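Long-range contacts in bifunctional endo-1,4-beta-xylanase A (Neocallimastix patriciarum, PDB 2VG9), which hydrolyses internal beta-1,4-xylosidic bonds of xylan as an endoxylanase of glycoside hydrolase family 11: residues Leu93-Phe99 and Leu191-Asn197; Glu111-Ile115 and His177-Trp181; Lys138-His144 and Phe156-Val162. All coordinates share one frame; numbering follows the deposited sequence.

Contact 1. Residues Leu93-Phe99 and Leu191-Asn197; sequences LCVYGWF and LYEVALN
L191 meets F99 across the antiparallel strands: its CD1 approaches the phenyl edge nearly in the ring plane, 4.0 Å from F99 CE1. Y192 N donates to W98 O at 3.0 Å, and its side chain runs alongside that of W98, the phenol plane at 90° to the five-membered ring of the indole but set obliquely to it. The pairing slips by one residue here, since three steps from Y96 to F99 are matched by four from A195 back to L191. E193 follows with CG set between its own backbone N and carbonyl carbon (chi1 72°), which lays CG on G97 CA at 3.6 Å; a CB on G97 would run into E193 O. From there OE2 reaches the indole edge, near its plane, 3.9 Å from W98 CD1. These strands belong to the curved sheet of the family 11 beta jelly roll: Y96, W98, E193 and N197 lie on one side, while V95, F99, L191 and L196 turn to the other, where strands 73-86 and 203-216 cover V95, L191 and L196. On that covered side V194 CG1 touches V95 CG1 at 3.7 Å. A195 exchanges both backbone bonds with Y96, the shorter from Y96 N to A195 O at 2.6 Å. L196 lays CD1 on C94 O at 3.5 Å. N197 pairs with C94 through both backbone bonds and adds a nearly straight one, ND2 to C94 SG at 3.4 Å and 170°, with the sulfur in the amide plane. E199 also accepts from ND2, and R56 NE donates to OD1.

Contact 2. Residues Glu111-Ile115 and His177-Trp181; sequences EYYII and HFKEW
Y112 and I114 on strand 110-115 face H177, F178 and W181 of helix 174-182, whose local axis passes 11.0 Å from that of the strand at 119° between their N-to-C directions, so the gap is bridged mainly by side chains. This is the helix of the family 11 jelly roll packing on the back of the curved sheet, and Y112, F178 and W181 form an aromatic cluster within it. The Y112 and F178 rings make a T-shaped pair, planes 75° apart and centroids separated by 5.2 Å, in which the edge of F178 (CE1 and CZ) points onto the Y112 face. W181 reaches the base of the same tyrosine, its CZ3 lying 3.5 Å from Y112 CB. Y112 can accept both because its CG sits between the backbone N and carbonyl carbon (chi1 72°); its hydroxyl ends at E193 O, a bond that fixes the tyrosine's far end. I114 fills the space beside them in three directions. Its CG1 meets W181 CH2 at 4.0 Å, while the terminal CD1 rests 3.6 Å from H177 CG. W181 is tethered at its indole nitrogen by a weak bond to S161 OG, and H177 ND1 has a weak bond to T173 O. The helix also supplies a contact of its own, with H177 O 3.3 Å above the W181 ring plane, toward its rim. The remaining branch of I114 makes a CH-pi contact, CG2 standing over one face of the imidazole 3.8 Å from the H177 ring centroid and 3.6 Å from H177 NE2.

Contact 3. Residues Lys138-His144 and Phe156-Val162; sequences KIFQMDH and FKQYFSV
F140 and F160 lie across from each other in an antiparallel pairing that runs from K138 opposite V162 to H144 opposite F156 without a slip; four hydrogen-bonded pairs supply eight backbone N-H...O bonds. The two phenyl planes are nearly parallel, 16° apart, but slid so far that they barely overlap. Instead F160 CB sits over the F140 face, 3.6 Å from the ring centroid. This follows from the torsions: F140 CG is folded between its own backbone N and carbonyl carbon (chi1 53°), leaning the ring toward the opposing strand, where V162 CG2 also touches it. M142 lies on the same side, its chain bent at chi3, with SD making an oblique Met-aromatic contact 5.0 Å from the F160 ring centroid. On the other side K157, bent at chi2 (-73°), curls its ammonium between two oxygens. NZ forms a salt bridge with D143 OD1 at 2.7 Å, meeting it nearly along the C-O bond, and donates to an in-plane lone pair of Q141 OE1 at 3.1 Å. With an alanine at K157, D143 would probably be left without its charged mate and the Q141 amide free to turn. Q141 keeps its CB 3.6 Å from Y159 CD1. A water bridges the strands, donating to D143 O at 2.7 Å and to Q158 OE1 at 3.2 Å; Q158 NE2 donates to E111. The two strands form an antiparallel stem whose connecting loop probably corresponds to the family 11 thumb, which projects over the cleft. Strand 153-163 runs parallel to strand 110-115, with F160 against Y113, and strand 135-145 pairs on its far flank with strand 128-132. Helix 174-182 lies on the side of I139 and S161, away from F160, setting W181 against I139 and H177 against S161.

Overall arrangement
Five strands that carry the contacts are neighbours in one curved sheet, in the order 190-200, 89-100, 110-115, 153-163, 135-145, and helix 174-182 of contact 2 packs on one side of it. Contact 2 therefore sits between the others, its centre about 9 Å from that of contact 1 and about 8 Å from that of contact 3, whereas contacts 1 and 3 are about 13 Å apart. The joins are direct: Y96 OH lies 2.6 Å from E111 OE1, I115 N is 2.8 Å from S161 O, and W98 CH2 packs 3.6 Å from F156 CE1. Y96, W98, E111, Y113 and Q158 share the sheet side opposite the helix, consistent with the substrate cleft of family 11 xylanases; on the helix side F178 also meets F99, which ties the helix to contact 1.

Contact 1. Residues Leu93-Phe99 and Leu191-Asn197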
loop_
_atom_site.group_PDB
_atom_site.type_symbol
_atom_site.label_atom_id
_atom_site.label_comp_id
_atom_site.label_asym_id
_atom_site.label_seq_id
_atom_site.Cartn_x
_atom_site.Cartn_y
_atom_site.Cartn_z
ATOM N N LEU A 93 4.965 3.193 5.225
ATOM C CA LEU A 93 4.818 1.737 5.195
ATOM C C LEU A 93 3.331 1.441 5.452
ATOM O O LEU A 93 2.768 1.825 6.505
ATOM C CB LEU A 93 5.677 1.111 6.294
ATOM C CG LEU A 93 5.726 -0.409 6.469
ATOM C CD1 LEU A 93 6.340 -1.053 5.253
ATOM C CD2 LEU A 93 6.522 -0.745 7.772
ATOM N N CYS A 94 2.699 0.765 4.493
ATOM C CA CYS A 94 1.255 0.605 4.527
ATOM C C CYS A 94 0.758 -0.675 3.871
ATOM O O CYS A 94 1.415 -1.236 3.002
ATOM C CB CYS A 94 0.572 1.829 3.872
ATOM S SG CYS A 94 0.960 2.050 2.116
ATOM N N VAL A 95 -0.423 -1.126 4.275
ATOM C CA VAL A 95 -1.161 -2.115 3.481
ATOM C C VAL A 95 -1.717 -1.329 2.304
ATOM O O VAL A 95 -2.098 -0.142 2.456
ATOM C CB VAL A 95 -2.357 -2.736 4.237
ATOM C CG1 VAL A 95 -3.041 -3.851 3.435
ATOM C CG2 VAL A 95 -1.968 -3.231 5.626
ATOM N N TYR A 96 -1.766 -1.975 1.135
ATOM C CA TYR A 96 -2.103 -1.289 -0.102
ATOM C C TYR A 96 -2.882 -2.175 -1.087
ATOM O O TYR A 96 -2.678 -3.374 -1.118
ATOM C CB TYR A 96 -0.805 -0.836 -0.763
ATOM C CG TYR A 96 -0.977 -0.219 -2.128
ATOM C CD1 TYR A 96 -1.172 1.165 -2.276
ATOM C CD2 TYR A 96 -0.915 -0.999 -3.271
ATOM C CE1 TYR A 96 -1.310 1.737 -3.531
ATOM C CE2 TYR A 96 -1.073 -0.437 -4.551
ATOM C CZ TYR A 96 -1.272 0.922 -4.676
ATOM O OH TYR A 96 -1.412 1.478 -5.948
ATOM N N GLY A 97 -3.763 -1.574 -1.884
ATOM C CA GLY A 97 -4.419 -2.329 -2.941
ATOM C C GLY A 97 -5.465 -1.480 -3.633
ATOM O O GLY A 97 -5.494 -0.248 -3.449
ATOM N N TRP A 98 -6.295 -2.136 -4.456
ATOM C CA TRP A 98 -7.424 -1.453 -5.141
ATOM C C TRP A 98 -8.748 -2.182 -4.973
ATOM O O TRP A 98 -8.768 -3.415 -4.786
ATOM C CB TRP A 98 -7.133 -1.308 -6.647
ATOM C CG TRP A 98 -5.940 -0.427 -6.987
ATOM C CD1 TRP A 98 -4.619 -0.731 -6.819
ATOM C CD2 TRP A 98 -5.981 0.877 -7.574
ATOM N NE1 TRP A 98 -3.839 0.302 -7.261
ATOM C CE2 TRP A 98 -4.646 1.309 -7.718
ATOM C CE3 TRP A 98 -7.013 1.722 -7.992
ATOM C CZ2 TRP A 98 -4.312 2.570 -8.262
ATOM C CZ3 TRP A 98 -6.696 2.947 -8.511
ATOM C CH2 TRP A 98 -5.339 3.368 -8.653
ATOM N N PHE A 99 -9.858 -1.432 -5.039
ATOM C CA PHE A 99 -11.182 -2.020 -5.314
ATOM C C PHE A 99 -11.517 -1.681 -6.770
ATOM O O PHE A 99 -11.632 -0.498 -7.144
ATOM C CB PHE A 99 -12.319 -1.503 -4.398
ATOM C CG PHE A 99 -12.024 -1.566 -2.911
ATOM C CD1 PHE A 99 -11.242 -2.603 -2.357
ATOM C CD2 PHE A 99 -12.546 -0.585 -2.050
ATOM C CE1 PHE A 99 -10.980 -2.649 -0.977
ATOM C CE2 PHE A 99 -12.291 -0.641 -0.678
ATOM C CZ PHE A 99 -11.496 -1.686 -0.138
ATOM N N LEU A 191 -12.268 -6.843 -4.832
ATOM C CA LEU A 191 -10.912 -6.775 -4.292
ATOM C C LEU A 191 -9.827 -7.171 -5.317
ATOM O O LEU A 191 -9.768 -8.307 -5.768
ATOM C CB LEU A 191 -10.812 -7.599 -3.008
ATOM C CG LEU A 191 -9.475 -7.524 -2.252
ATOM C CD1 LEU A 191 -9.104 -6.032 -1.832
ATOM C CD2 LEU A 191 -9.618 -8.454 -1.044
ATOM N N TYR A 192 -8.969 -6.223 -5.674
ATOM C CA TYR A 192 -7.877 -6.459 -6.586
ATOM C C TYR A 192 -6.703 -7.204 -5.930
ATOM O O TYR A 192 -6.234 -8.192 -6.464
ATOM C CB TYR A 192 -7.427 -5.108 -7.165
ATOM C CG TYR A 192 -6.242 -5.148 -8.109
ATOM C CD1 TYR A 192 -6.363 -5.742 -9.369
ATOM C CD2 TYR A 192 -5.013 -4.568 -7.766
ATOM C CE1 TYR A 192 -5.302 -5.783 -10.268
ATOM C CE2 TYR A 192 -3.918 -4.596 -8.676
ATOM C CZ TYR A 192 -4.085 -5.209 -9.929
ATOM O OH TYR A 192 -3.068 -5.288 -10.871
ATOM N N GLU A 193 -6.205 -6.692 -4.799
ATOM C CA GLU A 193 -5.043 -7.260 -4.085
ATOM C C GLU A 193 -4.978 -6.685 -2.676
ATOM O O GLU A 193 -5.653 -5.694 -2.360
ATOM C CB GLU A 193 -3.741 -6.856 -4.775
ATOM C CG GLU A 193 -3.444 -5.350 -4.549
ATOM C CD GLU A 193 -2.252 -4.841 -5.333
ATOM O OE1 GLU A 193 -1.277 -5.599 -5.517
ATOM O OE2 GLU A 193 -2.298 -3.679 -5.773
ATOM N N VAL A 194 -4.153 -7.317 -1.838
ATOM C CA VAL A 194 -3.842 -6.833 -0.503
ATOM C C VAL A 194 -2.336 -6.983 -0.398
ATOM O O VAL A 194 -1.781 -8.102 -0.458
ATOM C CB VAL A 194 -4.558 -7.625 0.636
ATOM C CG1 VAL A 194 -4.110 -7.131 2.026
ATOM C CG2 VAL A 194 -6.109 -7.516 0.524
ATOM N N ALA A 195 -1.667 -5.841 -0.265
ATOM C CA ALA A 195 -0.228 -5.822 -0.324
ATOM C C ALA A 195 0.333 -5.033 0.820
ATOM O O ALA A 195 -0.355 -4.189 1.376
ATOM C CB ALA A 195 0.250 -5.213 -1.686
ATOM N N LEU A 196 1.585 -5.318 1.176
ATOM C CA LEU A 196 2.365 -4.425 2.025
ATOM C C LEU A 196 3.336 -3.601 1.163
ATOM O O LEU A 196 4.060 -4.145 0.342
ATOM C CB LEU A 196 3.098 -5.194 3.104
ATOM C CG LEU A 196 3.691 -4.253 4.143
ATOM C CD1 LEU A 196 2.565 -3.752 5.084
ATOM C CD2 LEU A 196 4.847 -4.995 4.874
ATOM N N ASN A 197 3.344 -2.291 1.386
ATOM C CA ASN A 197 3.919 -1.327 0.451
ATOM C C ASN A 197 4.837 -0.335 1.174
ATOM O O ASN A 197 4.456 0.220 2.183
ATOM C CB ASN A 197 2.736 -0.585 -0.225
ATOM C CG ASN A 197 3.174 0.595 -1.106
ATOM O OD1 ASN A 197 3.899 0.428 -2.057
ATOM N ND2 ASN A 197 2.666 1.789 -0.804
#

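Contact 2. Residues Glu111-Ile115 and His177-Trp181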
loop_
_atom_site.group_PDB
_atom_site.type_symbol
_atom_site.label_atom_id
_atom_site.label_comp_id
_atom_site.label_asym_id
_atom_site.label_seq_id
_atom_site.Cartn_x
_atom_site.Cartn_y
_atom_site.Cartn_z
ATOM N N GLU A 111 -8.195 3.214 -4.710
ATOM C CA GLU A 111 -6.855 2.823 -4.251
ATOM C C GLU A 111 -6.878 3.064 -2.735
ATOM O O GLU A 111 -7.261 4.145 -2.280
ATOM C CB GLU A 111 -5.802 3.702 -4.920
ATOM C CG GLU A 111 -4.342 3.410 -4.587
ATOM C CD GLU A 111 -3.415 4.331 -5.370
ATOM O OE1 GLU A 111 -2.382 3.857 -5.880
ATOM O OE2 GLU A 111 -3.733 5.544 -5.496
ATOM N N TYR A 112 -6.529 2.053 -1.947
ATOM C CA TYR A 112 -6.673 2.142 -0.489
ATOM C C TYR A 112 -5.304 1.954 0.210
ATOM O O TYR A 112 -4.385 1.308 -0.337
ATOM C CB TYR A 112 -7.729 1.136 0.020
ATOM C CG TYR A 112 -7.284 -0.324 -0.024
ATOM C CD1 TYR A 112 -6.413 -0.831 0.965
ATOM C CD2 TYR A 112 -7.720 -1.195 -1.042
ATOM C CE1 TYR A 112 -5.977 -2.156 0.958
ATOM C CE2 TYR A 112 -7.308 -2.592 -1.055
ATOM C CZ TYR A 112 -6.425 -3.036 -0.041
ATOM O OH TYR A 112 -5.971 -4.332 0.035
ATOM N N TYR A 113 -5.174 2.574 1.381
ATOM C CA TYR A 113 -3.952 2.593 2.173
ATOM C C TYR A 113 -4.321 2.357 3.631
ATOM O O TYR A 113 -5.193 3.041 4.198
ATOM C CB TYR A 113 -3.268 3.956 2.099
ATOM C CG TYR A 113 -2.860 4.381 0.731
ATOM C CD1 TYR A 113 -1.548 4.231 0.285
ATOM C CD2 TYR A 113 -3.787 4.983 -0.115
ATOM C CE1 TYR A 113 -1.187 4.633 -1.007
ATOM C CE2 TYR A 113 -3.449 5.374 -1.377
ATOM C CZ TYR A 113 -2.159 5.207 -1.818
ATOM O OH TYR A 113 -1.882 5.641 -3.093
ATOM N N ILE A 114 -3.660 1.397 4.255
ATOM C CA ILE A 114 -3.764 1.287 5.696
ATOM C C ILE A 114 -2.360 1.580 6.203
ATOM O O ILE A 114 -1.468 0.718 6.132
ATOM C CB ILE A 114 -4.257 -0.109 6.157
ATOM C CG1 ILE A 114 -5.666 -0.390 5.591
ATOM C CG2 ILE A 114 -4.288 -0.198 7.687
ATOM C CD1 ILE A 114 -6.024 -1.861 5.649
ATOM N N ILE A 115 -2.159 2.816 6.673
ATOM C CA ILE A 115 -0.794 3.292 6.903
ATOM C C ILE A 115 -0.384 3.048 8.335
ATOM O O ILE A 115 -0.946 3.637 9.262
ATOM C CB ILE A 115 -0.618 4.784 6.517
ATOM C CG1 ILE A 115 -1.147 5.033 5.095
ATOM C CG2 ILE A 115 0.836 5.227 6.696
ATOM C CD1 ILE A 115 -1.022 6.488 4.603
ATOM N N HIS A 177 -10.971 -2.883 8.470
ATOM C CA HIS A 177 -10.798 -1.602 7.789
ATOM C C HIS A 177 -11.805 -1.487 6.666
ATOM O O HIS A 177 -12.476 -0.464 6.556
ATOM C CB HIS A 177 -9.368 -1.436 7.269
ATOM C CG HIS A 177 -8.365 -1.214 8.365
ATOM N ND1 HIS A 177 -7.744 -2.253 9.035
ATOM C CD2 HIS A 177 -7.922 -0.079 8.946
ATOM C CE1 HIS A 177 -6.938 -1.760 9.963
ATOM N NE2 HIS A 177 -7.037 -0.448 9.933
ATOM N N PHE A 178 -11.955 -2.542 5.856
ATOM C CA PHE A 178 -12.967 -2.487 4.761
ATOM C C PHE A 178 -14.368 -2.238 5.338
ATOM O O PHE A 178 -15.140 -1.449 4.769
ATOM C CB PHE A 178 -12.978 -3.761 3.889
ATOM C CG PHE A 178 -11.660 -4.069 3.184
ATOM C CD1 PHE A 178 -10.637 -3.112 3.102
ATOM C CD2 PHE A 178 -11.471 -5.318 2.565
ATOM C CE1 PHE A 178 -9.413 -3.408 2.438
ATOM C CE2 PHE A 178 -10.279 -5.616 1.897
ATOM C CZ PHE A 178 -9.263 -4.650 1.812
ATOM N N LYS A 179 -14.696 -2.910 6.441
ATOM C CA LYS A 179 -16.023 -2.781 7.099
ATOM C C LYS A 179 -16.263 -1.363 7.601
ATOM O O LYS A 179 -17.338 -0.791 7.376
ATOM C CB LYS A 179 -16.160 -3.733 8.291
ATOM C CG LYS A 179 -16.557 -5.159 7.944
ATOM C CD LYS A 179 -16.624 -6.019 9.238
ATOM C CE LYS A 179 -16.114 -7.454 8.988
ATOM N NZ LYS A 179 -16.774 -8.483 9.886
ATOM N N GLU A 180 -15.251 -0.798 8.263
ATOM C CA GLU A 180 -15.279 0.604 8.697
ATOM C C GLU A 180 -15.491 1.578 7.571
ATOM O O GLU A 180 -16.259 2.536 7.746
ATOM C CB GLU A 180 -14.032 0.990 9.518
ATOM C CG GLU A 180 -14.004 0.346 10.926
ATOM C CD GLU A 180 -15.047 0.916 11.916
ATOM O OE1 GLU A 180 -15.763 1.885 11.605
ATOM O OE2 GLU A 180 -15.148 0.387 13.038
ATOM N N TRP A 181 -14.819 1.379 6.424
ATOM C CA TRP A 181 -15.046 2.263 5.273
ATOM C C TRP A 181 -16.465 2.111 4.703
ATOM O O TRP A 181 -17.144 3.104 4.356
ATOM C CB TRP A 181 -13.989 2.032 4.195
ATOM C CG TRP A 181 -12.541 2.228 4.654
ATOM C CD1 TRP A 181 -12.071 3.005 5.700
ATOM C CD2 TRP A 181 -11.379 1.617 4.063
ATOM N NE1 TRP A 181 -10.689 2.891 5.785
ATOM C CE2 TRP A 181 -10.252 2.052 4.788
ATOM C CE3 TRP A 181 -11.195 0.726 2.995
ATOM C CZ2 TRP A 181 -8.958 1.625 4.479
ATOM C CZ3 TRP A 181 -9.915 0.318 2.685
ATOM C CH2 TRP A 181 -8.817 0.746 3.436
#

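Contact 3. Residues Lys138-His144 and Phe156-Val162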
loop_
_atom_site.group_PDB
_atom_site.type_symbol
_atom_site.label_atom_id
_atom_site.label_comp_id
_atom_site.label_asym_id
_atom_site.label_seq_id
_atom_site.Cartn_x
_atom_site.Cartn_y
_atom_site.Cartn_z
ATOM N N LYS A 138 -7.406 6.879 11.983
ATOM C CA LYS A 138 -8.232 7.914 11.400
ATOM C C LYS A 138 -8.572 7.482 9.993
ATOM O O LYS A 138 -7.668 7.166 9.186
ATOM C CB LYS A 138 -7.423 9.196 11.334
ATOM C CG LYS A 138 -8.193 10.358 10.730
ATOM C CD LYS A 138 -7.385 11.639 10.748
ATOM C CE LYS A 138 -8.256 12.774 10.188
ATOM N NZ LYS A 138 -7.615 14.081 10.434
ATOM N N ILE A 139 -9.865 7.490 9.679
ATOM C CA ILE A 139 -10.310 7.149 8.351
ATOM C C ILE A 139 -10.833 8.375 7.583
ATOM O O ILE A 139 -11.499 9.284 8.154
ATOM C CB ILE A 139 -11.311 5.981 8.368
ATOM C CG1 ILE A 139 -12.639 6.386 9.050
ATOM C CG2 ILE A 139 -10.670 4.723 9.034
ATOM C CD1 ILE A 139 -13.806 5.364 8.918
ATOM N N PHE A 140 -10.514 8.416 6.296
ATOM C CA PHE A 140 -10.982 9.478 5.433
ATOM C C PHE A 140 -10.825 9.020 4.007
ATOM O O PHE A 140 -10.069 8.065 3.716
ATOM C CB PHE A 140 -10.219 10.814 5.677
ATOM C CG PHE A 140 -8.708 10.688 5.605
ATOM C CD1 PHE A 140 -8.035 10.897 4.397
ATOM C CD2 PHE A 140 -7.965 10.344 6.733
ATOM C CE1 PHE A 140 -6.642 10.783 4.308
ATOM C CE2 PHE A 140 -6.541 10.211 6.652
ATOM C CZ PHE A 140 -5.884 10.424 5.442
ATOM N N GLN A 141 -11.545 9.696 3.110
ATOM C CA GLN A 141 -11.396 9.441 1.687
ATOM C C GLN A 141 -11.109 10.746 0.970
ATOM O O GLN A 141 -11.352 11.823 1.517
ATOM C CB GLN A 141 -12.608 8.691 1.092
ATOM C CG GLN A 141 -13.985 9.319 1.370
ATOM C CD GLN A 141 -14.359 10.360 0.347
ATOM O OE1 GLN A 141 -14.043 10.218 -0.820
ATOM N NE2 GLN A 141 -15.038 11.426 0.786
ATOM N N MET A 142 -10.538 10.651 -0.224
ATOM C CA MET A 142 -10.248 11.850 -1.028
ATOM C C MET A 142 -10.165 11.527 -2.507
ATOM O O MET A 142 -9.922 10.390 -2.872
ATOM C CB MET A 142 -8.997 12.596 -0.526
ATOM C CG MET A 142 -7.620 11.991 -0.790
ATOM S SD MET A 142 -6.372 12.752 0.329
ATOM C CE MET A 142 -6.726 14.493 0.100
ATOM N N ASP A 143 -10.441 12.523 -3.341
ATOM C CA ASP A 143 -10.257 12.404 -4.774
ATOM C C ASP A 143 -8.763 12.396 -5.102
ATOM O O ASP A 143 -7.924 12.960 -4.369
ATOM C CB ASP A 143 -10.944 13.565 -5.527
ATOM C CG ASP A 143 -12.471 13.525 -5.455
ATOM O OD1 ASP A 143 -13.069 12.490 -5.096
ATOM O OD2 ASP A 143 -13.104 14.551 -5.791
ATOM N N HIS A 144 -8.430 11.719 -6.189
ATOM C CA HIS A 144 -7.098 11.789 -6.776
ATOM C C HIS A 144 -7.259 11.675 -8.281
ATOM O O HIS A 144 -8.196 11.031 -8.748
ATOM C CB HIS A 144 -6.190 10.686 -6.243
ATOM C CG HIS A 144 -4.746 10.868 -6.602
ATOM N ND1 HIS A 144 -4.123 10.130 -7.589
ATOM C CD2 HIS A 144 -3.808 11.716 -6.119
ATOM C CE1 HIS A 144 -2.863 10.511 -7.696
ATOM N NE2 HIS A 144 -2.651 11.484 -6.828
ATOM N N PHE A 156 -10.265 9.271 -9.454
ATOM C CA PHE A 156 -10.745 8.125 -8.679
ATOM C C PHE A 156 -10.716 8.459 -7.183
ATOM O O PHE A 156 -10.382 9.580 -6.784
ATOM C CB PHE A 156 -9.941 6.835 -9.018
ATOM C CG PHE A 156 -8.450 6.937 -8.757
ATOM C CD1 PHE A 156 -7.892 6.436 -7.565
ATOM C CD2 PHE A 156 -7.598 7.520 -9.701
ATOM C CE1 PHE A 156 -6.529 6.546 -7.320
ATOM C CE2 PHE A 156 -6.227 7.637 -9.471
ATOM C CZ PHE A 156 -5.686 7.148 -8.275
ATOM N N LYS A 157 -11.084 7.491 -6.357
ATOM C CA LYS A 157 -11.073 7.686 -4.902
ATOM C C LYS A 157 -9.900 6.964 -4.243
ATOM O O LYS A 157 -9.506 5.863 -4.665
ATOM C CB LYS A 157 -12.371 7.161 -4.283
ATOM C CG LYS A 157 -13.625 7.928 -4.725
ATOM C CD LYS A 157 -13.665 9.281 -4.074
ATOM C CE LYS A 157 -15.007 9.947 -4.261
ATOM N NZ LYS A 157 -14.979 11.251 -3.569
ATOM N N GLN A 158 -9.365 7.583 -3.194
ATOM C CA GLN A 158 -8.445 6.900 -2.288
ATOM C C GLN A 158 -9.119 6.751 -0.930
ATOM O O GLN A 158 -9.751 7.692 -0.440
ATOM C CB GLN A 158 -7.137 7.680 -2.188
ATOM C CG GLN A 158 -6.354 7.710 -3.512
ATOM C CD GLN A 158 -5.180 8.664 -3.481
ATOM O OE1 GLN A 158 -5.275 9.765 -2.947
ATOM N NE2 GLN A 158 -4.074 8.249 -4.063
ATOM N N TYR A 159 -9.034 5.567 -0.330
ATOM C CA TYR A 159 -9.501 5.378 1.049
ATOM C C TYR A 159 -8.275 5.189 1.928
ATOM O O TYR A 159 -7.331 4.514 1.543
ATOM C CB TYR A 159 -10.452 4.175 1.212
ATOM C CG TYR A 159 -11.739 4.232 0.441
ATOM C CD1 TYR A 159 -12.151 5.410 -0.210
ATOM C CD2 TYR A 159 -12.580 3.124 0.401
ATOM C CE1 TYR A 159 -13.353 5.464 -0.935
ATOM C CE2 TYR A 159 -13.786 3.161 -0.316
ATOM C CZ TYR A 159 -14.162 4.336 -0.980
ATOM O OH TYR A 159 -15.351 4.350 -1.680
ATOM N N PHE A 160 -8.339 5.772 3.115
ATOM C CA PHE A 160 -7.246 5.779 4.102
ATOM C C PHE A 160 -7.713 5.392 5.462
ATOM O O PHE A 160 -8.773 5.841 5.891
ATOM C CB PHE A 160 -6.652 7.209 4.258
ATOM C CG PHE A 160 -5.914 7.694 3.025
ATOM C CD1 PHE A 160 -4.544 7.430 2.883
ATOM C CD2 PHE A 160 -6.601 8.407 1.999
ATOM C CE1 PHE A 160 -3.837 7.857 1.726
ATOM C CE2 PHE A 160 -5.910 8.855 0.865
ATOM C CZ PHE A 160 -4.530 8.571 0.719
ATOM N N SER A 161 -6.887 4.577 6.125
ATOM C CA SER A 161 -6.835 4.413 7.570
ATOM C C SER A 161 -5.406 4.769 7.957
ATOM O O SER A 161 -4.449 4.130 7.511
ATOM C CB SER A 161 -7.018 2.950 7.959
ATOM O OG SER A 161 -8.357 2.535 7.877
ATOM N N VAL A 162 -5.252 5.753 8.829
ATOM C CA VAL A 162 -3.919 6.116 9.256
ATOM C C VAL A 162 -3.777 5.758 10.726
ATOM O O VAL A 162 -4.506 6.298 11.569
ATOM C CB VAL A 162 -3.657 7.621 9.002
ATOM C CG1 VAL A 162 -2.262 8.041 9.548
ATOM C CG2 VAL A 162 -3.823 7.915 7.502
HETATM O O HOH W 1 -5.276 12.879 -3.753
#